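Local coordinates for protein DltD (Streptococcus thermophilus LMG 18311, PDB 7DXM) that probably acts as an O-acyltransferase at the end of the dlt pathway, helping to add D-alanine to lipoteichoic acid at the cell surface, at residues 16-21 with 196-201; 53-58 with 69-74; 264-269 with 307-312. All coordinates share one frame; numbering follows the deposited sequence.

Contact 1 (16-21 with 196-201); sequences TLTNEN and SNNANY
The flat carboxamide of Asn198 has methyl CG2 of Thr16 over one of its faces, 3.5 Å from Asn198 CG and displaced toward the amide nitrogen. On the same side of that plane, but further out toward its rim, methyl CG2 of Thr18 approaches Asn198 ND2 from the opposite direction. The nitrogen is also modelled improbably close to the carbonyl O of Thr16, so the exact placing of this amide and carbonyl is doubtful. A second carboxamide, that of Asn200, directs ND2 at the same, less certain Thr16 O over 3.0 Å, but the bond is weak and bent (122°), and the same ND2 makes another weak bond to Val15 O.

The firmer polar link runs through the threonine hydroxyl. Asn198 N donates to Thr16 OG1 (3.1 Å, 166°), and OG1 is also hydrogen-bonded to Arg12 O, at the end of helix 7-13. With OG1 anti to the carbonyl carbon (chi1 -79°), the hydroxyl meets the 196-201 backbone while CG2 is left to lie against the amide.

Both segments are loops that run into short helices, on the outer side of a DltD domain assigned to the SGNH hydrolase clan. Thr18 is the N-cap of helix 19-22: its OG1 accepts from Asn21 N at 3.2 Å. Asn200 begins helix 200-204.

On the flank, CA of Asn197 packs 3.5 Å from Thr16 OG1, and Asn197 ND2 reaches Ala9 O, tying the loop to helix 7-13 as well. Asn21, whose backbone N makes the capping bond, hydrogen-bonds Asn27 ND2 through its OD1.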
loop_
_atom_site.group_PDB
_atom_site.type_symbol
_atom_site.label_atom_id
_atom_site.label_comp_id
_atom_site.label_asym_id
_atom_site.label_seq_id
_atom_site.Cartn_x
_atom_site.Cartn_y
_atom_site.Cartn_z
ATOM N N THR A 16 -11.732 5.855 5.530
ATOM C CA THR A 16 -12.922 5.204 4.990
ATOM C C THR A 16 -12.565 3.857 4.372
ATOM O O THR A 16 -13.214 2.843 4.658
ATOM C CB THR A 16 -13.625 6.123 3.994
ATOM O OG1 THR A 16 -14.391 7.095 4.719
ATOM C CG2 THR A 16 -14.555 5.353 3.094
ATOM N N LEU A 17 -11.516 3.816 3.552
ATOM C CA LEU A 17 -10.922 2.547 3.111
ATOM C C LEU A 17 -11.907 1.717 2.278
ATOM O O LEU A 17 -12.094 0.517 2.490
ATOM C CB LEU A 17 -10.391 1.757 4.314
ATOM C CG LEU A 17 -9.235 2.538 4.929
ATOM C CD1 LEU A 17 -8.853 2.049 6.301
ATOM C CD2 LEU A 17 -8.041 2.491 4.011
ATOM N N THR A 18 -12.550 2.376 1.325
ATOM C CA THR A 18 -13.407 1.717 0.349
ATOM C C THR A 18 -12.808 1.899 -1.037
ATOM O O THR A 18 -12.130 2.897 -1.305
ATOM C CB THR A 18 -14.838 2.285 0.347
ATOM O OG1 THR A 18 -14.839 3.648 -0.145
ATOM C CG2 THR A 18 -15.415 2.227 1.772
ATOM N N ASN A 19 -13.080 0.932 -1.913
ATOM C CA ASN A 19 -12.552 1.015 -3.263
ATOM C C ASN A 19 -12.903 2.349 -3.885
ATOM O O ASN A 19 -12.043 3.038 -4.449
ATOM C CB ASN A 19 -13.101 -0.116 -4.109
ATOM C CG ASN A 19 -12.682 -1.463 -3.597
ATOM O OD1 ASN A 19 -11.782 -1.568 -2.751
ATOM N ND2 ASN A 19 -13.338 -2.514 -4.091
ATOM N N GLU A 20 -14.168 2.751 -3.760
ATOM C CA GLU A 20 -14.594 3.985 -4.401
ATOM C C GLU A 20 -13.796 5.174 -3.888
ATOM O O GLU A 20 -13.509 6.102 -4.656
ATOM C CB GLU A 20 -16.096 4.181 -4.200
ATOM C CG GLU A 20 -16.936 3.133 -4.951
ATOM C CD GLU A 20 -16.890 3.262 -6.505
ATOM O OE1 GLU A 20 -16.707 4.381 -7.071
ATOM O OE2 GLU A 20 -17.061 2.213 -7.170
ATOM N N ASN A 21 -13.393 5.142 -2.610
ATOM C CA ASN A 21 -12.568 6.207 -2.058
ATOM C C ASN A 21 -11.131 6.121 -2.540
ATOM O O ASN A 21 -10.421 7.134 -2.544
ATOM C CB ASN A 21 -12.595 6.165 -0.534
ATOM C CG ASN A 21 -11.887 7.349 0.086
ATOM O OD1 ASN A 21 -12.191 8.505 -0.222
ATOM N ND2 ASN A 21 -10.923 7.067 0.950
ATOM N N SER A 196 -18.526 8.532 -0.505
ATOM C CA SER A 196 -18.896 9.201 0.733
ATOM C C SER A 196 -18.223 8.520 1.927
ATOM O O SER A 196 -17.863 7.335 1.876
ATOM C CB SER A 196 -20.421 9.205 0.907
ATOM O OG SER A 196 -20.893 7.942 1.350
ATOM N N ASN A 197 -18.063 9.289 3.011
ATOM C CA ASN A 197 -17.374 8.805 4.206
ATOM C C ASN A 197 -18.107 7.629 4.852
ATOM O O ASN A 197 -19.329 7.504 4.769
ATOM C CB ASN A 197 -17.222 9.925 5.236
ATOM C CG ASN A 197 -16.250 10.998 4.792
ATOM O OD1 ASN A 197 -15.430 10.776 3.895
ATOM N ND2 ASN A 197 -16.325 12.170 5.425
ATOM N N ASN A 198 -17.328 6.759 5.489
ATOM C CA ASN A 198 -17.777 5.638 6.302
ATOM C C ASN A 198 -18.125 6.103 7.706
ATOM O O ASN A 198 -17.901 7.261 8.082
ATOM C CB ASN A 198 -16.667 4.608 6.450
ATOM C CG ASN A 198 -16.635 3.640 5.346
ATOM O OD1 ASN A 198 -17.660 3.343 4.741
ATOM N ND2 ASN A 198 -15.460 3.103 5.076
ATOM N N ALA A 199 -18.624 5.158 8.510
ATOM C CA ALA A 199 -18.612 5.290 9.965
ATOM C C ALA A 199 -17.307 4.770 10.566
ATOM O O ALA A 199 -17.157 4.750 11.797
ATOM C CB ALA A 199 -19.816 4.572 10.593
ATOM N N ASN A 200 -16.351 4.389 9.714
ATOM C CA ASN A 200 -15.113 3.807 10.202
ATOM C C ASN A 200 -14.413 4.711 11.216
ATOM O O ASN A 200 -13.984 4.237 12.272
ATOM C CB ASN A 200 -14.207 3.485 9.026
ATOM C CG ASN A 200 -14.433 2.104 8.517
ATOM O OD1 ASN A 200 -15.215 1.350 9.102
ATOM N ND2 ASN A 200 -13.755 1.746 7.433
ATOM N N TYR A 201 -14.300 6.013 10.935
ATOM C CA TYR A 201 -13.663 6.894 11.919
ATOM C C TYR A 201 -14.463 6.983 13.209
ATOM O O TYR A 201 -13.896 6.927 14.303
ATOM C CB TYR A 201 -13.503 8.291 11.353
ATOM C CG TYR A 201 -12.723 9.224 12.240
ATOM C CD1 TYR A 201 -11.329 9.204 12.231
ATOM C CD2 TYR A 201 -13.366 10.132 13.069
ATOM C CE1 TYR A 201 -10.600 10.057 13.012
ATOM C CE2 TYR A 201 -12.636 10.989 13.866
ATOM C CZ TYR A 201 -11.251 10.945 13.830
ATOM O OH TYR A 201 -10.499 11.783 14.618
#

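Contact 2 (53-58 with 69-74); sequences ALHPAV and PYFIGQ
Pro69, in the edge strand 68-72, presses its ring carbon CG against the start of helix 56-62, 4.2 Å from Pro56 CB and close to the Pro56 carbonyl. Tyr70 points to the other side of the strand, where it packs on helix 25-33, and the alternation brings Phe71 back to the helix.

Phe71 has the largest share of the contact. Its CG is anti to the carbonyl carbon (chi1 -65°), which sends the ring out toward the helix start with CZ and CE2 foremost. The edge of the His55 imidazole is turned toward the Phe71 face in an offset edge-to-face pair, centroids 5.2 Å apart and planes at 66°; the closest atoms are His55 CE1 and Phe71 CZ, at 3.5 Å. At the rim of the Phe71 ring, near its plane, lie Ala57 CB, 3.9 Å from CE2, and Pro56 CB, 4.1 Å from CZ.

The imidazole is held at both nitrogens. His55 is the N-cap residue, its ND1 accepting from Ala57 N (3.1 Å) nearly in the ring plane, while NE2 is bonded to Trp48 O; together these fix the ring's rotation against the phenylalanine. Ile72 again faces the other side of the strand, onto Pro41 and Phe43.

The contact packs helix 56-62 on strand 68-72 within the beta-alpha-beta unit that starts at strand 39-43, with Tyr42 and Trp48 also meeting Phe71 and helix 351-365 packing on Pro56 through Trp353 and Phe356.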
loop_
_atom_site.group_PDB
_atom_site.type_symbol
_atom_site.label_atom_id
_atom_site.label_comp_id
_atom_site.label_asym_id
_atom_site.label_seq_id
_atom_site.Cartn_x
_atom_site.Cartn_y
_atom_site.Cartn_z
ATOM N N ALA A 53 -6.797 -0.260 19.402
ATOM C CA ALA A 53 -6.441 0.957 20.109
ATOM C C ALA A 53 -5.071 1.507 19.709
ATOM O O ALA A 53 -4.827 2.693 19.929
ATOM C CB ALA A 53 -6.520 0.711 21.615
ATOM N N LEU A 54 -4.200 0.717 19.082
ATOM C CA LEU A 54 -2.854 1.168 18.718
ATOM C C LEU A 54 -2.675 1.519 17.234
ATOM O O LEU A 54 -1.571 1.925 16.834
ATOM C CB LEU A 54 -1.826 0.097 19.113
ATOM C CG LEU A 54 -1.754 -0.410 20.563
ATOM C CD1 LEU A 54 -1.741 0.723 21.564
ATOM C CD2 LEU A 54 -2.881 -1.370 20.881
ATOM N N HIS A 55 -3.707 1.323 16.412
ATOM C CA HIS A 55 -3.702 1.707 15.008
ATOM C C HIS A 55 -3.159 3.131 14.827
ATOM O O HIS A 55 -3.419 4.000 15.671
ATOM C CB HIS A 55 -5.142 1.601 14.503
ATOM C CG HIS A 55 -5.294 1.629 13.016
ATOM N ND1 HIS A 55 -5.246 2.796 12.282
ATOM C CD2 HIS A 55 -5.533 0.632 12.131
ATOM C CE1 HIS A 55 -5.428 2.513 11.006
ATOM N NE2 HIS A 55 -5.605 1.209 10.888
ATOM N N PRO A 56 -2.406 3.413 13.748
ATOM C CA PRO A 56 -1.839 4.760 13.578
ATOM C C PRO A 56 -2.870 5.859 13.580
ATOM O O PRO A 56 -2.577 6.973 14.044
ATOM C CB PRO A 56 -1.142 4.683 12.213
ATOM C CG PRO A 56 -0.895 3.264 11.985
ATOM C CD PRO A 56 -2.037 2.538 12.623
ATOM N N ALA A 57 -4.063 5.596 13.031
ATOM C CA ALA A 57 -5.109 6.610 13.043
ATOM C C ALA A 57 -5.374 7.057 14.469
ATOM O O ALA A 57 -5.314 8.258 14.792
ATOM C CB ALA A 57 -6.376 6.058 12.407
ATOM N N VAL A 58 -5.594 6.072 15.347
ATOM C CA VAL A 58 -5.911 6.344 16.741
ATOM C C VAL A 58 -4.791 7.135 17.390
ATOM O O VAL A 58 -5.031 8.144 18.064
ATOM C CB VAL A 58 -6.176 5.032 17.491
ATOM C CG1 VAL A 58 -6.676 5.338 18.875
ATOM C CG2 VAL A 58 -7.176 4.187 16.731
ATOM N N PRO A 69 -2.630 10.290 9.365
ATOM C CA PRO A 69 -2.505 9.372 8.224
ATOM C C PRO A 69 -3.786 9.361 7.403
ATOM O O PRO A 69 -4.893 9.290 7.949
ATOM C CB PRO A 69 -2.237 8.008 8.872
ATOM C CG PRO A 69 -2.352 8.210 10.338
ATOM C CD PRO A 69 -2.800 9.580 10.642
ATOM N N TYR A 70 -3.619 9.488 6.089
ATOM C CA TYR A 70 -4.678 9.291 5.113
ATOM C C TYR A 70 -4.387 7.960 4.434
ATOM O O TYR A 70 -3.340 7.802 3.787
ATOM C CB TYR A 70 -4.716 10.440 4.102
ATOM C CG TYR A 70 -5.894 10.350 3.163
ATOM C CD1 TYR A 70 -5.852 9.542 2.039
ATOM C CD2 TYR A 70 -7.066 11.016 3.442
ATOM C CE1 TYR A 70 -6.934 9.427 1.210
ATOM C CE2 TYR A 70 -8.162 10.907 2.630
ATOM C CZ TYR A 70 -8.096 10.115 1.503
ATOM O OH TYR A 70 -9.195 10.015 0.661
ATOM N N PHE A 71 -5.297 7.006 4.572
ATOM C CA PHE A 71 -5.001 5.651 4.126
ATOM C C PHE A 71 -5.481 5.397 2.703
ATOM O O PHE A 71 -6.560 5.828 2.297
ATOM C CB PHE A 71 -5.595 4.639 5.096
ATOM C CG PHE A 71 -4.964 4.695 6.470
ATOM C CD1 PHE A 71 -3.744 4.077 6.720
ATOM C CD2 PHE A 71 -5.571 5.395 7.512
ATOM C CE1 PHE A 71 -3.160 4.120 7.989
ATOM C CE2 PHE A 71 -4.989 5.445 8.780
ATOM C CZ PHE A 71 -3.782 4.802 9.014
ATOM N N ILE A 72 -4.646 4.707 1.936
ATOM C CA ILE A 72 -4.857 4.502 0.513
ATOM C C ILE A 72 -4.512 3.046 0.210
ATOM O O ILE A 72 -3.332 2.664 0.209
ATOM C CB ILE A 72 -3.999 5.458 -0.323
ATOM C CG1 ILE A 72 -4.331 6.910 0.049
ATOM C CG2 ILE A 72 -4.190 5.177 -1.782
ATOM C CD1 ILE A 72 -3.494 7.918 -0.651
ATOM N N GLY A 73 -5.537 2.228 -0.023
ATOM C CA GLY A 73 -5.349 0.804 -0.201
ATOM C C GLY A 73 -6.500 -0.027 0.318
ATOM O O GLY A 73 -7.346 0.439 1.078
ATOM N N GLN A 74 -6.497 -1.283 -0.082
ATOM C CA GLN A 74 -7.558 -2.254 0.137
ATOM C C GLN A 74 -7.061 -3.554 -0.477
ATOM O O GLN A 74 -6.111 -3.563 -1.275
ATOM C CB GLN A 74 -8.886 -1.844 -0.502
ATOM C CG GLN A 74 -10.023 -2.770 -0.182
ATOM C CD GLN A 74 -10.599 -2.417 1.148
ATOM O OE1 GLN A 74 -10.885 -3.286 1.983
ATOM N NE2 GLN A 74 -10.778 -1.108 1.371
#

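Contact 3 (264-269 with 307-312); sequences SYEVSQ and QDMYDA
A Met-aromatic contact between Met309 and Tyr265, set beside an ST turn, joins the loop 264-269 to the first turns of helix 307-322. Met309 SD stands 4.8 Å from the centroid of the Tyr265 ring, well off its normal, so the sulfur sits obliquely beside the ring and nearest to CD2, at 3.8 Å. The same sulfur accepts a weak hydrogen bond from the backbone N of Tyr265, 3.3 Å away. Met309 starts with CG anti to its backbone N (chi1 173°), then bends at both chi2 and chi3; the bends bring SD alongside the loop backbone and put CE near Tyr265 CD2.

The loop is held in shape by Ser264, whose OG accepts from Glu266 N (3.0 Å, 162°), the bond that defines the turn. Ser264 OG also lies 3.8 Å from Met309 CG, so the methionine runs past the turn as well as the ring.

Glu266, its chain extended beyond CG, reaches across the helix and slides past Met309 in the opposite direction. Its OE1 comes to 3.6 Å from Ala312 CB, a contact of a carboxylate with a methyl rather than a polar bond; the backbone O of Glu266 is bonded to Lys316 NZ, one turn further along the helix.

On the inner side the two tyrosines meet edge to edge, Tyr265 CE2 lying 4.2 Å from Tyr310 CD1. Tyr310 OH goes on to Pro293 O, just past strand 287-292. The loop, which follows helix 253-256 and leads into helix 270-283 in the chain, rests on helix 307-322, which precedes one of the two outermost strands of the sheet, 329-331.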
loop_
_atom_site.group_PDB
_atom_site.type_symbol
_atom_site.label_atom_id
_atom_site.label_comp_id
_atom_site.label_asym_id
_atom_site.label_seq_id
_atom_site.Cartn_x
_atom_site.Cartn_y
_atom_site.Cartn_z
ATOM N N SER A 264 5.864 -19.729 -2.981
ATOM C CA SER A 264 6.970 -18.781 -2.974
ATOM C C SER A 264 6.489 -17.383 -3.377
ATOM O O SER A 264 5.482 -17.229 -4.078
ATOM C CB SER A 264 8.075 -19.254 -3.912
ATOM O OG SER A 264 8.970 -18.210 -4.226
ATOM N N TYR A 265 7.215 -16.357 -2.915
ATOM C CA TYR A 265 7.012 -14.969 -3.326
ATOM C C TYR A 265 8.215 -14.403 -4.088
ATOM O O TYR A 265 8.347 -13.174 -4.217
ATOM C CB TYR A 265 6.717 -14.104 -2.109
ATOM C CG TYR A 265 5.547 -14.570 -1.310
ATOM C CD1 TYR A 265 4.304 -14.689 -1.897
ATOM C CD2 TYR A 265 5.665 -14.857 0.046
ATOM C CE1 TYR A 265 3.200 -15.101 -1.164
ATOM C CE2 TYR A 265 4.563 -15.271 0.789
ATOM C CZ TYR A 265 3.328 -15.389 0.170
ATOM O OH TYR A 265 2.195 -15.778 0.852
ATOM N N GLU A 266 9.100 -15.278 -4.587
ATOM C CA GLU A 266 10.375 -14.862 -5.153
ATOM C C GLU A 266 10.296 -14.534 -6.628
ATOM O O GLU A 266 11.154 -13.806 -7.139
ATOM C CB GLU A 266 11.416 -15.951 -4.970
ATOM C CG GLU A 266 11.987 -16.049 -3.576
ATOM C CD GLU A 266 13.214 -16.964 -3.524
ATOM O OE1 GLU A 266 13.263 -17.811 -2.606
ATOM O OE2 GLU A 266 14.113 -16.839 -4.397
ATOM N N VAL A 267 9.304 -15.066 -7.334
ATOM C CA VAL A 267 9.058 -14.705 -8.724
ATOM C C VAL A 267 7.695 -14.031 -8.793
ATOM O O VAL A 267 6.689 -14.601 -8.334
ATOM C CB VAL A 267 9.119 -15.922 -9.650
ATOM C CG1 VAL A 267 9.312 -15.469 -11.074
ATOM C CG2 VAL A 267 10.232 -16.833 -9.216
ATOM N N SER A 268 7.666 -12.818 -9.347
ATOM C CA SER A 268 6.423 -12.082 -9.477
ATOM C C SER A 268 6.608 -10.932 -10.450
ATOM O O SER A 268 7.683 -10.333 -10.523
ATOM C CB SER A 268 5.966 -11.539 -8.137
ATOM O OG SER A 268 4.675 -10.991 -8.286
ATOM N N GLN A 269 5.545 -10.628 -11.200
ATOM C CA GLN A 269 5.567 -9.399 -11.989
ATOM C C GLN A 269 5.464 -8.174 -11.097
ATOM O O GLN A 269 5.763 -7.055 -11.548
ATOM C CB GLN A 269 4.425 -9.395 -13.012
ATOM C CG GLN A 269 4.734 -10.115 -14.315
ATOM C CD GLN A 269 3.623 -9.940 -15.334
ATOM O OE1 GLN A 269 2.515 -10.498 -15.182
ATOM N NE2 GLN A 269 3.906 -9.146 -16.382
ATOM N N GLN A 307 10.026 -19.867 5.984
ATOM C CA GLN A 307 10.523 -18.560 6.401
ATOM C C GLN A 307 11.780 -18.148 5.650
ATOM O O GLN A 307 12.035 -16.950 5.498
ATOM C CB GLN A 307 10.771 -18.529 7.910
ATOM C CG GLN A 307 11.426 -17.231 8.449
ATOM C CD GLN A 307 10.549 -15.967 8.374
ATOM O OE1 GLN A 307 9.381 -15.969 8.769
ATOM N NE2 GLN A 307 11.141 -14.870 7.896
ATOM N N ASP A 308 12.548 -19.091 5.128
ATOM C CA ASP A 308 13.742 -18.689 4.394
ATOM C C ASP A 308 13.398 -18.158 3.012
ATOM O O ASP A 308 14.103 -17.293 2.467
ATOM C CB ASP A 308 14.706 -19.858 4.305
ATOM C CG ASP A 308 15.777 -19.756 5.333
ATOM O OD1 ASP A 308 16.501 -18.714 5.307
ATOM O OD2 ASP A 308 15.849 -20.683 6.177
ATOM N N MET A 309 12.327 -18.684 2.423
ATOM C CA MET A 309 11.812 -18.106 1.189
ATOM C C MET A 309 11.367 -16.670 1.427
ATOM O O MET A 309 11.676 -15.769 0.636
ATOM C CB MET A 309 10.653 -18.953 0.672
ATOM C CG MET A 309 9.941 -18.341 -0.532
ATOM S SD MET A 309 8.594 -17.224 -0.080
ATOM C CE MET A 309 7.791 -18.163 1.214
ATOM N N TYR A 310 10.589 -16.463 2.497
ATOM C CA TYR A 310 10.225 -15.128 2.946
ATOM C C TYR A 310 11.456 -14.243 3.037
ATOM O O TYR A 310 11.460 -13.101 2.559
ATOM C CB TYR A 310 9.531 -15.237 4.302
ATOM C CG TYR A 310 8.464 -14.212 4.569
ATOM C CD1 TYR A 310 7.215 -14.303 3.963
ATOM C CD2 TYR A 310 8.692 -13.157 5.449
ATOM C CE1 TYR A 310 6.220 -13.365 4.222
ATOM C CE2 TYR A 310 7.707 -12.212 5.714
ATOM C CZ TYR A 310 6.473 -12.320 5.097
ATOM O OH TYR A 310 5.488 -11.391 5.366
ATOM N N ASP A 311 12.525 -14.777 3.638
ATOM C CA ASP A 311 13.728 -13.989 3.868
ATOM C C ASP A 311 14.412 -13.626 2.552
ATOM O O ASP A 311 14.885 -12.494 2.379
ATOM C CB ASP A 311 14.668 -14.752 4.806
ATOM C CG ASP A 311 14.132 -14.844 6.255
ATOM O OD1 ASP A 311 13.244 -14.036 6.639
ATOM O OD2 ASP A 311 14.616 -15.720 7.020
ATOM N N ALA A 312 14.434 -14.556 1.598
ATOM C CA ALA A 312 15.001 -14.253 0.283
ATOM C C ALA A 312 14.150 -13.234 -0.474
ATOM O O ALA A 312 14.686 -12.366 -1.184
ATOM C CB ALA A 312 15.151 -15.537 -0.531
#

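In the fold
Contact 2 is the core contact, buried, with no hydrogen bond across it: an aromatic pair plus proline and alanine packing between a helix start and an edge strand. Contact 1, 12 Å away between centres, lies further out and relies on amides, a threonine hydroxyl and a helix cap. The two touch directly: Leu17 packs on Phe71, and Tyr70 OH is weakly bonded to Asn21 ND2. Contact 3 is partly buried on the opposite side of the chain's centre, about 27 Å from contact 2 between centres; it mixes sulfur, ring and methyl packing. Contacts 1 and 2 share one flank near strand 68-72, whereas contact 3 fixes a loop to helix 307-322, the helix between strands 287-292 and 329-331 in the chain.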